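Local coordinates for protein methylocystis parvus OBBP MbnE (PDB 5ICQ) that probably binds the copper chelator methanobactin in the periplasm, as a solute-binding protein of the family 5 type, at residues F366-L372 / Y499-P505. Residues are numbered along the deposited sequence; the frame is centred on the assembly and turned at random.
Sequences FFDESEL and YVASASP
F367 and P505 meet in the tight middle of this contact. The phenyl ring lies obliquely to the proline ring, with F367 CE1 3.6 Å from P505 CG. F367 CG is anti to its own carbonyl carbon (chi1 -57°), which brings the ring end close to P505. The edge of the same ring faces the backbone of S502, with F367 CD1 3.7 Å from S502 O. L372 packs beside it through one methyl. L372 CD1 touches P505 CD at 3.8 Å and also lies 3.6 Å from A503 O. V554 and F550 of helix 547-563 pack on F367 and P505 respectively, adding to this buried cluster.

A501 continues the close packing: its CB is 3.3 Å from F366 O. Beyond it the fit is looser. The F366 ring edge faces the CB of Y499, with F366 CD2 4.4 Å from Y499 CB. W513 meets both aromatic rings and stacks on that of Y499. A water donates to F366 O and Y499 O, and so joins the two backbones. Past L372, on the side of the partly exposed E371, two waters lie between E371 OE1 and A503 O; one link to the carboxylate is weak.

Within 366-372, S370 OG accepts from L372 N in an ST turn and also bonds to F367 O. The contact is plain packing of two loops that follow strands 361-362 and 494-498 of one mixed sheet. Apolar side chains meet each other and backbone carbonyl oxygens, and water links polar groups, so shape and burial probably set the fit more than direct polar pairing.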
ATOM      1  N   PHE A 366       6.809   5.950  10.167  1.00  8.29           N
ATOM      2  CA  PHE A 366       6.379   5.757   8.787  1.00  8.98           C
ATOM      3  C   PHE A 366       6.327   4.289   8.393  1.00 10.80           C
ATOM      4  O   PHE A 366       5.765   3.973   7.342  1.00 11.03           O
ATOM      5  CB  PHE A 366       7.291   6.533   7.827  1.00  7.11           C
ATOM      6  CG  PHE A 366       7.020   8.003   7.834  1.00  6.10           C
ATOM      7  CD1 PHE A 366       7.643   8.834   8.752  1.00  9.68           C
ATOM      8  CD2 PHE A 366       6.069   8.540   6.970  1.00  9.37           C
ATOM      9  CE1 PHE A 366       7.343  10.205   8.789  1.00  9.77           C
ATOM     10  CE2 PHE A 366       5.781   9.892   6.989  1.00 11.81           C
ATOM     11  CZ  PHE A 366       6.422  10.724   7.897  1.00 11.26           C
ATOM     12  N   PHE A 367       6.880   3.394   9.211  1.00 12.24           N
ATOM     13  CA  PHE A 367       6.810   1.950   8.980  1.00 11.90           C
ATOM     14  C   PHE A 367       6.462   1.281  10.307  1.00 12.59           C
ATOM     15  O   PHE A 367       7.196   0.446  10.828  1.00 14.68           O
ATOM     16  CB  PHE A 367       8.126   1.429   8.394  1.00  7.69           C
ATOM     17  CG  PHE A 367       8.510   2.116   7.126  1.00 11.86           C
ATOM     18  CD1 PHE A 367       8.045   1.651   5.903  1.00 11.99           C
ATOM     19  CD2 PHE A 367       9.286   3.265   7.156  1.00 13.41           C
ATOM     20  CE1 PHE A 367       8.371   2.307   4.735  1.00 15.19           C
ATOM     21  CE2 PHE A 367       9.618   3.925   5.989  1.00 11.98           C
ATOM     22  CZ  PHE A 367       9.155   3.447   4.779  1.00 14.32           C
ATOM     23  N   ASP A 368       5.306   1.656  10.858  1.00  9.08           N
ATOM     24  CA  ASP A 368       5.008   1.356  12.252  1.00 10.21           C
ATOM     25  C   ASP A 368       4.697  -0.128  12.448  1.00 11.51           C
ATOM     26  O   ASP A 368       4.257  -0.824  11.527  1.00 12.41           O
ATOM     27  CB  ASP A 368       3.828   2.214  12.731  1.00  9.59           C
ATOM     28  CG  ASP A 368       3.844   2.448  14.224  1.00 18.26           C
ATOM     29  OD1 ASP A 368       4.836   2.075  14.873  1.00 18.34           O
ATOM     30  OD2 ASP A 368       2.868   3.021  14.751  1.00 13.77           O
ATOM     31  N   GLU A 369       4.936  -0.603  13.672  1.00  9.11           N
ATOM     32  CA  GLU A 369       4.626  -1.974  14.084  1.00 13.14           C
ATOM     33  C   GLU A 369       5.287  -2.999  13.164  1.00 19.10           C
ATOM     34  O   GLU A 369       4.652  -3.939  12.681  1.00 18.03           O
ATOM     35  CB  GLU A 369       3.111  -2.189  14.143  1.00 18.50           C
ATOM     36  CG  GLU A 369       2.396  -1.238  15.079  1.00 18.57           C
ATOM     37  CD  GLU A 369       1.042  -1.780  15.497  1.00 31.54           C
ATOM     38  OE1 GLU A 369       0.050  -1.030  15.436  1.00 22.28           O
ATOM     39  OE2 GLU A 369       0.974  -2.971  15.876  1.00 34.69           O
ATOM     40  N   SER A 370       6.576  -2.810  12.908  1.00 10.33           N
ATOM     41  CA  SER A 370       7.266  -3.722  12.008  1.00 17.61           C
ATOM     42  C   SER A 370       8.757  -3.629  12.263  1.00 14.95           C
ATOM     43  O   SER A 370       9.235  -2.754  12.994  1.00 13.54           O
ATOM     44  CB  SER A 370       6.937  -3.424  10.538  1.00 18.30           C
ATOM     45  OG  SER A 370       7.856  -2.517   9.957  1.00 18.80           O
ATOM     46  N   GLU A 371       9.489  -4.555  11.637  1.00 13.76           N
ATOM     47  CA  GLU A 371      10.935  -4.582  11.780  1.00 18.54           C
ATOM     48  C   GLU A 371      11.593  -3.359  11.159  1.00 14.30           C
ATOM     49  O   GLU A 371      12.757  -3.081  11.467  1.00 15.19           O
ATOM     50  CB  GLU A 371      11.506  -5.839  11.123  1.00 21.63           C
ATOM     51  CG  GLU A 371      11.697  -5.660   9.635  1.00 42.36           C
ATOM     52  CD  GLU A 371      11.931  -6.949   8.897  1.00 58.32           C
ATOM     53  OE1 GLU A 371      11.389  -7.080   7.780  1.00 68.11           O
ATOM     54  OE2 GLU A 371      12.655  -7.823   9.420  1.00 53.89           O
ATOM     55  N   LEU A 372      10.894  -2.652  10.263  1.00 10.41           N
ATOM     56  CA  LEU A 372      11.453  -1.478   9.603  1.00 10.82           C
ATOM     57  C   LEU A 372      11.361  -0.222  10.450  1.00 11.29           C
ATOM     58  O   LEU A 372      11.952   0.797  10.078  1.00 12.67           O
ATOM     59  CB  LEU A 372      10.738  -1.223   8.271  1.00 11.87           C
ATOM     60  CG  LEU A 372      10.791  -2.361   7.249  1.00 15.22           C
ATOM     61  CD1 LEU A 372       9.976  -1.979   6.018  1.00 15.71           C
ATOM     62  CD2 LEU A 372      12.231  -2.673   6.863  1.00 15.87           C
ATOM     63  N   TYR A 499       0.639   8.380   3.487  1.00  7.10           N
ATOM     64  CA  TYR A 499       1.937   7.826   3.063  1.00  5.37           C
ATOM     65  C   TYR A 499       1.914   6.346   3.450  1.00  9.28           C
ATOM     66  O   TYR A 499       2.460   5.973   4.484  1.00  9.64           O
ATOM     67  CB  TYR A 499       3.107   8.562   3.731  1.00 10.17           C
ATOM     68  CG  TYR A 499       3.122  10.040   3.424  1.00 11.03           C
ATOM     69  CD1 TYR A 499       2.380  10.938   4.185  1.00 10.31           C
ATOM     70  CD2 TYR A 499       3.847  10.530   2.346  1.00  8.98           C
ATOM     71  CE1 TYR A 499       2.375  12.297   3.889  1.00 10.42           C
ATOM     72  CE2 TYR A 499       3.859  11.893   2.050  1.00  9.47           C
ATOM     73  CZ  TYR A 499       3.126  12.766   2.831  1.00 10.45           C
ATOM     74  OH  TYR A 499       3.116  14.117   2.540  1.00 11.91           O
ATOM     75  N   VAL A 500       1.249   5.519   2.639  1.00  8.64           N
ATOM     76  CA  VAL A 500       0.993   4.132   3.035  1.00 11.88           C
ATOM     77  C   VAL A 500       2.305   3.367   3.152  1.00 11.58           C
ATOM     78  O   VAL A 500       3.105   3.337   2.210  1.00 12.87           O
ATOM     79  CB  VAL A 500       0.055   3.448   2.026  1.00 16.07           C
ATOM     80  CG1 VAL A 500      -0.007   1.936   2.299  1.00 17.12           C
ATOM     81  CG2 VAL A 500      -1.345   4.056   2.073  1.00 16.87           C
ATOM     82  N   ALA A 501       2.528   2.738   4.310  1.00 10.73           N
ATOM     83  CA  ALA A 501       3.741   1.955   4.526  1.00 10.12           C
ATOM     84  C   ALA A 501       3.702   0.657   3.731  1.00 16.32           C
ATOM     85  O   ALA A 501       2.652   0.040   3.552  1.00 14.16           O
ATOM     86  CB  ALA A 501       3.928   1.609   6.007  1.00  7.68           C
ATOM     87  N   SER A 502       4.868   0.230   3.275  1.00 17.38           N
ATOM     88  CA  SER A 502       5.006  -1.043   2.592  1.00 23.37           C
ATOM     89  C   SER A 502       6.117  -1.825   3.274  1.00 17.02           C
ATOM     90  O   SER A 502       6.993  -1.244   3.916  1.00 13.16           O
ATOM     91  CB  SER A 502       5.297  -0.827   1.099  1.00 30.32           C
ATOM     92  OG  SER A 502       6.405  -1.573   0.655  1.00 31.00           O
ATOM     93  N   ALA A 503       6.054  -3.154   3.166  1.00 14.42           N
ATOM     94  CA  ALA A 503       7.107  -3.991   3.726  1.00 16.63           C
ATOM     95  C   ALA A 503       8.400  -3.921   2.927  1.00 11.76           C
ATOM     96  O   ALA A 503       9.423  -4.418   3.402  1.00 11.88           O
ATOM     97  CB  ALA A 503       6.637  -5.450   3.810  1.00 20.24           C
ATOM     98  N   SER A 504       8.386  -3.342   1.727  1.00 10.87           N
ATOM     99  CA  SER A 504       9.595  -3.224   0.910  1.00 15.96           C
ATOM    100  C   SER A 504       9.591  -1.867   0.229  1.00 11.92           C
ATOM    101  O   SER A 504       9.402  -1.768  -0.985  1.00 12.18           O
ATOM    102  CB  SER A 504       9.677  -4.361  -0.117  1.00 16.13           C
ATOM    103  OG  SER A 504      10.984  -4.437  -0.685  1.00 14.91           O
ATOM    104  N   PRO A 505       9.806  -0.788   0.988  1.00 10.14           N
ATOM    105  CA  PRO A 505       9.785   0.550   0.386  1.00 12.43           C
ATOM    106  C   PRO A 505      10.828   0.681  -0.710  1.00 13.60           C
ATOM    107  O   PRO A 505      11.939   0.153  -0.607  1.00 12.95           O
ATOM    108  CB  PRO A 505      10.079   1.484   1.566  1.00 11.55           C
ATOM    109  CG  PRO A 505      10.701   0.614   2.616  1.00 13.69           C
ATOM    110  CD  PRO A 505      10.092  -0.745   2.430  1.00  7.47           C
TER
HETATM  111  O   HOH W   1       5.238   5.330   4.909  1.00 13.37           O
HETATM  112  O   HOH W   2      11.281  -5.810   4.712  1.00 36.86           O
HETATM  113  O   HOH W   3       9.318  -5.607   5.908  1.00 38.86           O